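Chain length determinant protein (Shigella flexneri, PDB 4E2H) regulates the chain length of the lipopolysaccharide O-antigen, probably from the inner membrane through its periplasmic domain. Local coordinates at residues S13-T18 with M101-Y106; G52-A57 with I229-Y234; S59-T64 with Q108-K113; I76-K81 with L85-S90. All blocks are in the same frame, centred on the assembly; numbering follows the deposited sequence.

Interaction 1. Residues S13-T18 with M101-Y106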
loop_
_atom_site.group_PDB
_atom_site.type_symbol
_atom_site.label_atom_id
_atom_site.label_comp_id
_atom_site.label_asym_id
_atom_site.label_seq_id
_atom_site.Cartn_x
_atom_site.Cartn_y
_atom_site.Cartn_z
ATOM N N SER C 13 -9.257 23.580 33.354
ATOM C CA SER C 13 -8.382 24.005 32.245
ATOM C C SER C 13 -8.830 23.389 30.918
ATOM O O SER C 13 -9.429 22.314 30.900
ATOM C CB SER C 13 -6.911 23.696 32.528
ATOM O OG SER C 13 -6.087 24.164 31.478
ATOM N N THR C 14 -8.560 24.060 29.807
ATOM C CA THR C 14 -9.127 23.595 28.543
ATOM C C THR C 14 -8.265 23.767 27.285
ATOM O O THR C 14 -7.769 24.856 26.984
ATOM C CB THR C 14 -10.512 24.218 28.303
ATOM O OG1 THR C 14 -11.472 23.524 29.110
ATOM C CG2 THR C 14 -10.921 24.102 26.819
ATOM N N ALA C 15 -8.096 22.684 26.541
ATOM C CA ALA C 15 -7.340 22.752 25.301
ATOM C C ALA C 15 -8.102 22.031 24.207
ATOM O O ALA C 15 -8.890 21.105 24.496
ATOM C CB ALA C 15 -5.963 22.173 25.486
ATOM N N ILE C 16 -7.890 22.477 22.966
ATOM C CA ILE C 16 -8.530 21.880 21.796
ATOM C C ILE C 16 -7.468 21.349 20.861
ATOM O O ILE C 16 -6.618 22.099 20.379
ATOM C CB ILE C 16 -9.356 22.904 21.006
ATOM C CG1 ILE C 16 -10.502 23.450 21.861
ATOM C CG2 ILE C 16 -9.908 22.297 19.740
ATOM C CD1 ILE C 16 -11.374 24.481 21.104
ATOM N N ILE C 17 -7.526 20.058 20.582
ATOM C CA ILE C 17 -6.511 19.416 19.759
ATOM C C ILE C 17 -7.176 18.689 18.620
ATOM O O ILE C 17 -8.258 18.107 18.784
ATOM C CB ILE C 17 -5.735 18.383 20.562
ATOM C CG1 ILE C 17 -6.698 17.309 21.077
ATOM C CG2 ILE C 17 -5.007 19.052 21.717
ATOM C CD1 ILE C 17 -6.012 16.095 21.691
ATOM N N THR C 18 -6.533 18.733 17.460
ATOM C CA THR C 18 -7.046 18.039 16.294
ATOM C C THR C 18 -5.928 17.187 15.665
ATOM O O THR C 18 -4.837 17.049 16.237
ATOM C CB THR C 18 -7.630 19.040 15.288
ATOM O OG1 THR C 18 -8.429 18.336 14.328
ATOM C CG2 THR C 18 -6.515 19.798 14.574
HETATM N N MSE C 101 -1.138 23.380 34.293
HETATM C CA MSE C 101 0.159 22.707 34.140
HETATM C C MSE C 101 -0.080 21.206 34.177
HETATM O O MSE C 101 0.683 20.417 33.630
HETATM C CB MSE C 101 1.185 23.148 35.201
HETATM C CG MSE C 101 1.619 24.620 35.106
HETATM SE SE MSE C 101 2.588 25.273 36.688
HETATM C CE MSE C 101 2.811 27.160 36.197
ATOM N N LYS C 102 -1.182 20.841 34.817
ATOM C CA LYS C 102 -1.612 19.465 34.955
ATOM C C LYS C 102 -2.146 18.933 33.627
ATOM O O LYS C 102 -1.693 17.895 33.131
ATOM C CB LYS C 102 -2.722 19.396 36.003
ATOM C CG LYS C 102 -2.830 18.099 36.762
ATOM C CD LYS C 102 -1.754 17.988 37.835
ATOM C CE LYS C 102 -0.510 17.287 37.300
ATOM N NZ LYS C 102 0.752 18.041 37.594
ATOM N N LEU C 103 -3.125 19.636 33.059
ATOM C CA LEU C 103 -3.654 19.257 31.756
ATOM C C LEU C 103 -2.503 19.068 30.783
ATOM O O LEU C 103 -2.402 18.042 30.121
ATOM C CB LEU C 103 -4.594 20.322 31.186
ATOM C CG LEU C 103 -5.027 19.975 29.756
ATOM C CD1 LEU C 103 -5.914 18.732 29.772
ATOM C CD2 LEU C 103 -5.722 21.107 29.025
ATOM N N ALA C 104 -1.634 20.061 30.694
ATOM C CA ALA C 104 -0.631 20.057 29.650
ATOM C C ALA C 104 0.356 18.932 29.842
ATOM O O ALA C 104 0.957 18.460 28.869
ATOM C CB ALA C 104 0.088 21.391 29.581
ATOM N N GLN C 105 0.540 18.492 31.080
ATOM C CA GLN C 105 1.485 17.408 31.305
ATOM C C GLN C 105 0.858 16.055 30.936
ATOM O O GLN C 105 1.518 15.198 30.356
ATOM C CB GLN C 105 2.007 17.429 32.739
ATOM C CG GLN C 105 1.529 16.281 33.605
ATOM C CD GLN C 105 2.313 16.194 34.906
ATOM O OE1 GLN C 105 3.415 16.749 35.020
ATOM N NE2 GLN C 105 1.750 15.493 35.893
ATOM N N TYR C 106 -0.425 15.893 31.246
ATOM C CA TYR C 106 -1.154 14.670 30.951
ATOM C C TYR C 106 -1.317 14.426 29.455
ATOM O O TYR C 106 -1.505 13.288 28.993
ATOM C CB TYR C 106 -2.506 14.692 31.655
ATOM C CG TYR C 106 -2.390 14.361 33.126
ATOM C CD1 TYR C 106 -1.167 13.983 33.666
ATOM C CD2 TYR C 106 -3.496 14.415 33.972
ATOM C CE1 TYR C 106 -1.042 13.675 35.006
ATOM C CE2 TYR C 106 -3.383 14.095 35.319
ATOM C CZ TYR C 106 -2.150 13.728 35.832
ATOM O OH TYR C 106 -2.006 13.407 37.169
#
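L103 lays its CD2 methyl over the start of the first strand, between the side chains of S13 and A15. The closest touch is with A15 CB, 3.7 Å from L103 CD2, a plain methyl-to-methyl contact. The same CD2 also reaches the backbone between these residues, at 3.8 Å from A15 N, and lies 3.9 Å from S13 OG. With CG anti to the backbone N (chi1 174°), the leucine reaches out from helix 97-164 and brings one branch onto the strand, while strand 13-18 and helix 101-106 run at 38° with axes 8.3 Å apart. Small residues suit the strand here, because a serine and an alanine leave room for the branched leucine to approach the main chain. P238 touches S13, A15 and L103, and V89 of the adjoining strand also touches L103, so the leucine is covered from several directions. T14 points its CB away from the helix; on that other side of the sheet it packs on E63 of the second subunit. S13 OG, though buried, is hydrogen-bonded to T239 N and thus has a partner for its polarity. No hydrogen bond links the two segments, so helix and strand are held here by apolar fit and dispersion, with the hydroxyl's polar bonding directed to the C-terminal residues instead.

Interaction 2. Residues G52-A57 with I229-Y234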
loop_
_atom_site.group_PDB
_atom_site.type_symbol
_atom_site.label_atom_id
_atom_site.label_comp_id
_atom_site.label_asym_id
_atom_site.label_seq_id
_atom_site.Cartn_x
_atom_site.Cartn_y
_atom_site.Cartn_z
ATOM N N GLY C 52 -6.551 9.512 16.240
ATOM C CA GLY C 52 -7.412 8.511 16.846
ATOM C C GLY C 52 -6.610 7.723 17.857
ATOM O O GLY C 52 -7.116 7.298 18.900
ATOM N N ARG C 53 -5.339 7.530 17.532
ATOM C CA ARG C 53 -4.440 6.801 18.396
ATOM C C ARG C 53 -4.279 7.546 19.711
ATOM O O ARG C 53 -4.340 6.944 20.780
ATOM C CB ARG C 53 -3.095 6.655 17.697
ATOM C CG ARG C 53 -2.156 5.685 18.358
ATOM C CD ARG C 53 -1.280 4.949 17.347
ATOM N NE ARG C 53 -0.743 3.754 17.986
ATOM C CZ ARG C 53 -0.995 2.515 17.592
ATOM N NH1 ARG C 53 -1.744 2.298 16.519
ATOM N NH2 ARG C 53 -0.474 1.500 18.266
ATOM N N PHE C 54 -4.072 8.859 19.615
ATOM C CA PHE C 54 -3.887 9.732 20.775
ATOM C C PHE C 54 -5.108 9.792 21.676
ATOM O O PHE C 54 -5.011 9.592 22.892
ATOM C CB PHE C 54 -3.557 11.150 20.308
ATOM C CG PHE C 54 -3.284 12.119 21.440
ATOM C CD1 PHE C 54 -4.313 12.556 22.267
ATOM C CD2 PHE C 54 -2.001 12.609 21.660
ATOM C CE1 PHE C 54 -4.066 13.445 23.301
ATOM C CE2 PHE C 54 -1.744 13.507 22.693
ATOM C CZ PHE C 54 -2.776 13.922 23.513
ATOM N N SER C 55 -6.258 10.102 21.088
ATOM C CA SER C 55 -7.492 10.150 21.861
ATOM C C SER C 55 -7.750 8.816 22.561
ATOM O O SER C 55 -8.399 8.762 23.598
ATOM C CB SER C 55 -8.672 10.463 20.959
ATOM O OG SER C 55 -9.047 9.317 20.224
ATOM N N SER C 56 -7.259 7.721 22.002
ATOM C CA SER C 56 -7.560 6.450 22.639
ATOM C C SER C 56 -6.714 6.327 23.905
ATOM O O SER C 56 -7.232 6.039 24.971
ATOM C CB SER C 56 -7.391 5.260 21.679
ATOM O OG SER C 56 -6.050 4.786 21.638
ATOM N N ALA C 57 -5.415 6.574 23.798
ATOM C CA ALA C 57 -4.571 6.515 24.979
ATOM C C ALA C 57 -5.074 7.554 25.983
ATOM O O ALA C 57 -4.865 7.430 27.195
ATOM C CB ALA C 57 -3.119 6.768 24.615
ATOM N N ILE C 229 6.613 10.860 15.040
ATOM C CA ILE C 229 6.285 11.876 16.044
ATOM C C ILE C 229 5.247 12.876 15.514
ATOM O O ILE C 229 5.236 13.183 14.323
ATOM C CB ILE C 229 7.546 12.626 16.573
ATOM C CG1 ILE C 229 8.569 11.629 17.135
ATOM C CG2 ILE C 229 7.159 13.668 17.638
ATOM C CD1 ILE C 229 9.455 12.185 18.229
ATOM N N HIS C 230 4.391 13.367 16.413
ATOM C CA HIS C 230 3.254 14.243 16.091
ATOM C C HIS C 230 1.934 13.496 15.983
ATOM O O HIS C 230 1.387 13.330 14.885
ATOM C CB HIS C 230 3.477 15.066 14.827
ATOM C CG HIS C 230 4.479 16.162 14.991
ATOM N ND1 HIS C 230 4.467 17.303 14.217
ATOM C CD2 HIS C 230 5.533 16.291 15.834
ATOM C CE1 HIS C 230 5.466 18.087 14.577
ATOM N NE2 HIS C 230 6.130 17.498 15.553
ATOM N N ALA C 231 1.427 13.060 17.132
ATOM C CA ALA C 231 0.126 12.437 17.198
ATOM C C ALA C 231 -1.011 13.441 16.946
ATOM O O ALA C 231 -2.116 13.028 16.566
ATOM C CB ALA C 231 -0.054 11.769 18.549
ATOM N N TYR C 232 -0.745 14.738 17.151
ATOM C CA TYR C 232 -1.793 15.777 17.230
ATOM C C TYR C 232 -1.248 17.182 16.916
ATOM O O TYR C 232 -0.032 17.379 16.784
ATOM C CB TYR C 232 -2.386 15.817 18.645
ATOM C CG TYR C 232 -1.459 16.481 19.656
ATOM C CD1 TYR C 232 -0.496 15.747 20.337
ATOM C CD2 TYR C 232 -1.532 17.843 19.911
ATOM C CE1 TYR C 232 0.367 16.346 21.240
ATOM C CE2 TYR C 232 -0.673 18.450 20.811
ATOM C CZ TYR C 232 0.278 17.696 21.475
ATOM O OH TYR C 232 1.150 18.283 22.372
ATOM N N ARG C 233 -2.150 18.159 16.802
ATOM C CA ARG C 233 -1.741 19.560 16.778
ATOM C C ARG C 233 -2.710 20.399 17.608
ATOM O O ARG C 233 -3.907 20.093 17.702
ATOM C CB ARG C 233 -1.588 20.112 15.351
ATOM C CG ARG C 233 -2.758 20.972 14.867
ATOM C CD ARG C 233 -2.480 21.628 13.517
ATOM N NE ARG C 233 -3.713 21.920 12.784
ATOM C CZ ARG C 233 -4.475 23.000 12.980
ATOM N NH1 ARG C 233 -4.138 23.905 13.896
ATOM N NH2 ARG C 233 -5.585 23.173 12.262
ATOM N N TYR C 234 -2.180 21.445 18.231
ATOM C CA TYR C 234 -2.989 22.317 19.069
ATOM C C TYR C 234 -3.767 23.294 18.210
ATOM O O TYR C 234 -3.176 24.010 17.397
ATOM C CB TYR C 234 -2.079 23.092 20.011
ATOM C CG TYR C 234 -1.776 22.365 21.290
ATOM C CD1 TYR C 234 -2.781 21.710 21.985
ATOM C CD2 TYR C 234 -0.489 22.337 21.809
ATOM C CE1 TYR C 234 -2.516 21.049 23.179
ATOM C CE2 TYR C 234 -0.205 21.677 22.995
ATOM C CZ TYR C 234 -1.220 21.037 23.683
ATOM O OH TYR C 234 -0.943 20.385 24.877
#
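In the compact alpha/beta base from which the long helix 97-164 extends, F54 of helix 43-65 packs on A231 and Y232, at the approach to the last strand. The methyl of A231 lies at the edge of the phenylalanine ring, near its plane, with A231 CB 3.8 Å from F54 CD2. Y232 approaches the ring obliquely, its CD1 3.5 Å from F54 CE2. The two rings are neither stacked nor perpendicular; their planes make 62° and their centroids are 5.1 Å apart. F54 holds CG anti to the backbone N (chi1 -177°), which carries the ring outward from the helix toward residues 231-232. This is a helix laid against an antiparallel sheet, and I17 of the neighbouring strand adds to the packing by touching F54, Y232 and Y234. Y232 is further steadied from within its own segment, since its CE2 sits 3.7 Å above the centre of the Y234 ring. Alanine suits position 231 because its small side chain can approach the ring edge closely. Elsewhere on the helix, S55 OG donates to G52 O at 3.1 Å and S56 OG to R53 O at 2.9 Å, bonds that satisfy both hydroxyls within the helix. S55 packs on Q83 of the third subunit, and S56 on P86 of that subunit.

Interaction 3. Residues S59-T64 with Q108-K113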
loop_
_atom_site.group_PDB
_atom_site.type_symbol
_atom_site.label_atom_id
_atom_site.label_comp_id
_atom_site.label_asym_id
_atom_site.label_seq_id
_atom_site.Cartn_x
_atom_site.Cartn_y
_atom_site.Cartn_z
ATOM N N SER C 59 -8.381 8.423 26.436
ATOM C CA SER C 59 -9.535 7.808 27.076
ATOM C C SER C 59 -9.088 6.856 28.171
ATOM O O SER C 59 -9.777 6.679 29.169
ATOM C CB SER C 59 -10.359 7.021 26.050
ATOM O OG SER C 59 -10.687 7.817 24.922
ATOM N N ALA C 60 -7.948 6.206 27.971
ATOM C CA ALA C 60 -7.456 5.284 28.975
ATOM C C ALA C 60 -6.979 6.079 30.184
ATOM O O ALA C 60 -7.233 5.692 31.320
ATOM C CB ALA C 60 -6.350 4.422 28.420
ATOM N N LEU C 61 -6.312 7.204 29.938
ATOM C CA LEU C 61 -5.785 8.018 31.030
ATOM C C LEU C 61 -6.932 8.529 31.898
ATOM O O LEU C 61 -6.841 8.527 33.132
ATOM C CB LEU C 61 -4.983 9.185 30.488
ATOM C CG LEU C 61 -4.282 10.064 31.519
ATOM C CD1 LEU C 61 -3.537 9.210 32.542
ATOM C CD2 LEU C 61 -3.337 11.067 30.825
ATOM N N ALA C 62 -8.022 8.937 31.248
ATOM C CA ALA C 62 -9.190 9.446 31.957
ATOM C C ALA C 62 -9.974 8.340 32.671
ATOM O O ALA C 62 -10.332 8.504 33.832
ATOM C CB ALA C 62 -10.097 10.270 31.020
ATOM N N GLU C 63 -10.239 7.225 31.992
ATOM C CA GLU C 63 -10.790 6.041 32.648
ATOM C C GLU C 63 -10.132 5.828 34.012
ATOM O O GLU C 63 -10.821 5.644 35.016
ATOM C CB GLU C 63 -10.591 4.787 31.771
ATOM C CG GLU C 63 -10.144 3.495 32.519
ATOM C CD GLU C 63 -9.336 2.484 31.629
ATOM O OE1 GLU C 63 -9.903 1.457 31.223
ATOM O OE2 GLU C 63 -8.138 2.693 31.361
ATOM N N THR C 64 -8.799 5.852 34.051
ATOM C CA THR C 64 -8.091 5.481 35.275
ATOM C C THR C 64 -8.031 6.608 36.296
ATOM O O THR C 64 -7.972 6.356 37.496
ATOM C CB THR C 64 -6.654 4.942 35.009
ATOM O OG1 THR C 64 -5.780 6.020 34.653
ATOM C CG2 THR C 64 -6.656 3.899 33.897
ATOM N N GLN C 108 1.199 15.674 27.410
ATOM C CA GLN C 108 2.576 15.331 27.094
ATOM C C GLN C 108 2.887 13.922 27.603
ATOM O O GLN C 108 3.859 13.302 27.179
ATOM C CB GLN C 108 3.540 16.355 27.691
ATOM C CG GLN C 108 5.001 16.166 27.298
ATOM C CD GLN C 108 5.232 16.252 25.791
ATOM O OE1 GLN C 108 4.658 17.113 25.104
ATOM N NE2 GLN C 108 6.085 15.355 25.266
ATOM N N GLN C 109 2.047 13.409 28.498
ATOM C CA GLN C 109 2.269 12.090 29.058
ATOM C C GLN C 109 1.716 11.052 28.093
ATOM O O GLN C 109 2.256 9.946 27.946
ATOM C CB GLN C 109 1.599 11.962 30.425
ATOM C CG GLN C 109 1.517 10.530 30.955
ATOM C CD GLN C 109 0.764 10.448 32.272
ATOM O OE1 GLN C 109 1.220 10.973 33.290
ATOM N NE2 GLN C 109 -0.406 9.814 32.256
ATOM N N VAL C 110 0.627 11.418 27.431
ATOM C CA VAL C 110 0.059 10.553 26.421
ATOM C C VAL C 110 0.836 10.709 25.120
ATOM O O VAL C 110 1.084 9.722 24.426
ATOM C CB VAL C 110 -1.437 10.831 26.215
ATOM C CG1 VAL C 110 -1.965 10.058 25.020
ATOM C CG2 VAL C 110 -2.219 10.462 27.470
ATOM N N ASP C 111 1.252 11.933 24.797
ATOM C CA ASP C 111 2.029 12.143 23.582
ATOM C C ASP C 111 3.353 11.400 23.643
ATOM O O ASP C 111 4.006 11.197 22.625
ATOM C CB ASP C 111 2.277 13.619 23.321
ATOM C CG ASP C 111 3.205 13.858 22.135
ATOM O OD1 ASP C 111 3.100 13.120 21.129
ATOM O OD2 ASP C 111 4.053 14.784 22.207
ATOM N N ASP C 112 3.764 10.997 24.837
ATOM C CA ASP C 112 4.970 10.191 24.958
ATOM C C ASP C 112 4.630 8.716 24.870
ATOM O O ASP C 112 5.357 7.947 24.254
ATOM C CB ASP C 112 5.697 10.500 26.261
ATOM C CG ASP C 112 6.536 11.753 26.164
ATOM O OD1 ASP C 112 6.517 12.405 25.091
ATOM O OD2 ASP C 112 7.206 12.095 27.164
ATOM N N LYS C 113 3.518 8.323 25.483
ATOM C CA LYS C 113 3.104 6.930 25.432
ATOM C C LYS C 113 2.886 6.500 23.973
ATOM O O LYS C 113 3.443 5.505 23.510
ATOM C CB LYS C 113 1.851 6.697 26.270
ATOM C CG LYS C 113 1.316 5.271 26.191
ATOM C CD LYS C 113 0.258 4.998 27.264
ATOM C CE LYS C 113 -0.201 3.533 27.194
ATOM N NZ LYS C 113 -1.476 3.239 27.957
#
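L61 O accepts a hydrogen bond from T64 OG1 at 3.1 Å, the hydroxyl standing 38° out of the carbonyl plane, while the leucine side chain reaches across to helix 97-164. There both methyls bear against the amide nitrogen of Q109: L61 CD1 is 3.2 Å and L61 CD2 3.5 Å from Q109 NE2. The first of these is a tight contact, and it is packing, with no hydrogen bond joining the two segments. Q109 reaches this position with an extended chain, CG anti to the backbone N (chi1 167°), so that the methylene arm carries the amide toward the leucine. L61 CD2 also meets V110 CG2, 3.6 Å away, in the more deeply buried part of the contact. Valine suits that place as a compact branched residue, and the exposed glutamine suits the outer side, where an amide can remain near solvent. V110 packs on A57 and F58 of helix 43-65, and L61 on L74 of strand 74-78. The contact therefore joins helix 43-65 to helix 97-164 beside the first strand of the hairpin, while A60 and K113 pack on V235 of the third subunit.

Interaction 4. Residues I76-K81 with L85-S90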
loop_
_atom_site.group_PDB
_atom_site.type_symbol
_atom_site.label_atom_id
_atom_site.label_comp_id
_atom_site.label_asym_id
_atom_site.label_seq_id
_atom_site.Cartn_x
_atom_site.Cartn_y
_atom_site.Cartn_z
ATOM N N ILE C 76 -12.461 14.404 27.404
ATOM C CA ILE C 76 -12.234 14.455 25.953
ATOM C C ILE C 76 -13.524 14.164 25.186
ATOM O O ILE C 76 -14.195 13.141 25.401
ATOM C CB ILE C 76 -11.133 13.464 25.473
ATOM C CG1 ILE C 76 -11.096 13.383 23.940
ATOM C CG2 ILE C 76 -11.397 12.070 26.015
ATOM C CD1 ILE C 76 -10.010 14.238 23.285
ATOM N N GLU C 77 -13.869 15.054 24.271
ATOM C CA GLU C 77 -15.094 14.890 23.530
ATOM C C GLU C 77 -15.002 15.809 22.346
ATOM O O GLU C 77 -14.267 16.796 22.387
ATOM C CB GLU C 77 -16.271 15.289 24.404
ATOM C CG GLU C 77 -15.989 16.550 25.217
ATOM C CD GLU C 77 -17.230 17.095 25.886
ATOM O OE1 GLU C 77 -18.344 16.808 25.378
ATOM O OE2 GLU C 77 -17.089 17.803 26.917
ATOM N N PRO C 78 -15.737 15.483 21.278
ATOM C CA PRO C 78 -15.756 16.338 20.083
ATOM C C PRO C 78 -16.195 17.773 20.437
ATOM O O PRO C 78 -17.231 17.968 21.074
ATOM C CB PRO C 78 -16.763 15.643 19.150
ATOM C CG PRO C 78 -17.396 14.503 19.974
ATOM C CD PRO C 78 -16.470 14.213 21.102
ATOM N N SER C 79 -15.389 18.760 20.049
ATOM C CA SER C 79 -15.642 20.138 20.421
ATOM C C SER C 79 -17.034 20.500 19.942
ATOM O O SER C 79 -17.904 20.876 20.735
ATOM C CB SER C 79 -14.608 21.058 19.785
ATOM O OG SER C 79 -13.325 20.450 19.844
ATOM N N VAL C 80 -17.251 20.368 18.644
ATOM C CA VAL C 80 -18.572 20.591 18.098
ATOM C C VAL C 80 -19.321 19.243 17.989
ATOM O O VAL C 80 -18.723 18.216 17.642
ATOM C CB VAL C 80 -18.465 21.319 16.749
ATOM C CG1 VAL C 80 -19.840 21.750 16.263
ATOM C CG2 VAL C 80 -17.542 22.512 16.905
ATOM N N LYS C 81 -20.612 19.242 18.323
ATOM C CA LYS C 81 -21.421 18.029 18.263
ATOM C C LYS C 81 -21.545 17.563 16.799
ATOM O O LYS C 81 -21.486 18.387 15.874
ATOM C CB LYS C 81 -22.807 18.290 18.854
ATOM C CG LYS C 81 -23.602 17.037 19.207
ATOM C CD LYS C 81 -25.104 17.261 18.953
ATOM C CE LYS C 81 -25.957 16.743 20.117
ATOM N NZ LYS C 81 -27.420 16.665 19.790
ATOM N N LEU C 85 -14.386 15.624 14.295
ATOM C CA LEU C 85 -13.079 16.112 13.864
ATOM C C LEU C 85 -12.164 16.902 14.815
ATOM O O LEU C 85 -11.000 16.501 14.974
ATOM C CB LEU C 85 -13.214 16.819 12.508
ATOM N N PRO C 86 -12.645 18.038 15.394
ATOM C CA PRO C 86 -11.805 18.672 16.438
ATOM C C PRO C 86 -12.183 18.108 17.799
ATOM O O PRO C 86 -13.344 17.709 18.029
ATOM C CB PRO C 86 -12.138 20.161 16.341
ATOM C CG PRO C 86 -13.555 20.182 15.798
ATOM C CD PRO C 86 -13.799 18.869 15.015
ATOM N N LEU C 87 -11.203 18.038 18.690
ATOM C CA LEU C 87 -11.418 17.387 19.973
ATOM C C LEU C 87 -11.043 18.329 21.106
ATOM O O LEU C 87 -10.072 19.084 21.012
ATOM C CB LEU C 87 -10.607 16.096 20.071
ATOM C CG LEU C 87 -11.162 14.771 19.510
ATOM C CD1 LEU C 87 -10.025 13.731 19.460
ATOM C CD2 LEU C 87 -12.357 14.216 20.324
ATOM N N THR C 88 -11.814 18.262 22.182
ATOM C CA THR C 88 -11.664 19.173 23.294
ATOM C C THR C 88 -11.351 18.399 24.550
ATOM O O THR C 88 -12.098 17.485 24.934
ATOM C CB THR C 88 -12.961 19.928 23.551
ATOM O OG1 THR C 88 -13.265 20.739 22.408
ATOM C CG2 THR C 88 -12.829 20.800 24.814
ATOM N N VAL C 89 -10.255 18.779 25.202
ATOM C CA VAL C 89 -9.846 18.109 26.425
ATOM C C VAL C 89 -9.833 19.103 27.559
ATOM O O VAL C 89 -9.475 20.271 27.367
ATOM C CB VAL C 89 -8.449 17.522 26.284
ATOM C CG1 VAL C 89 -8.395 16.675 25.034
ATOM C CG2 VAL C 89 -7.411 18.649 26.219
ATOM N N SER C 90 -10.216 18.646 28.743
ATOM C CA SER C 90 -10.299 19.537 29.889
ATOM C C SER C 90 -9.954 18.794 31.168
ATOM O O SER C 90 -10.355 17.639 31.360
ATOM C CB SER C 90 -11.703 20.135 30.006
ATOM O OG SER C 90 -12.562 19.247 30.704
#
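I76 pushes its CD1 methyl into a notch between the side chains of L87 and V89 on the neighbouring strand. One wall is V89 CG1, a close 3.4 Å from I76 CD1; the other is L87 CB, 3.8 Å from the same methyl. L87 lays its CD2 branch over the facing backbone, where CD2 rests 3.7 Å from P78 N. Isoleucine and valine lie side by side and point the same way from the sheet, toward helix 43-65, where F58 touches both. The other face carries E77 and T88, a hydrogen-bonded pair: E77 N donates to T88 O and T88 N to E77 O, the latter at 2.9 Å. P78 follows at a non-hydrogen-bonded pair with L87, a position that suits a residue lacking an N-H. Just beyond, S79 lies against T88. Its hydroxyl OG is 2.6 Å from T88 OG1 in a short hydrogen bond, in which either oxygen could be the donor. S79 N donates to P86 O at 3.1 Å with an N-H...O angle of 162°, prolonging the bonding past the end of the strand. P86 and S79 pack on S56 and S59 of the second subunit. Antiparallel pairs of this kind, joined by the short connection that follows S79, make a beta hairpin, here at the edge of the sheet within the chain.

In the fold
From the N terminus, strand 12-18 opens interaction 1, and helix 43-65 then supplies the first halves of interactions 2 and 3. The hairpin of interaction 4 closes first, a short loop nested inside all three others. The start of helix 97-164 next closes interaction 1, which therefore crosses interactions 2 and 3, and a little further along the same helix closes interaction 3. After the long helical excursion, the chain returns at residues 229-234 to close interaction 2, with interaction 3 nested inside it. Strands 12-18 and 87-92 bond to each other, as I17 N and L87 O do, and helices 43-65 and 97-164 pack on the sheet that strand 233-234 completes.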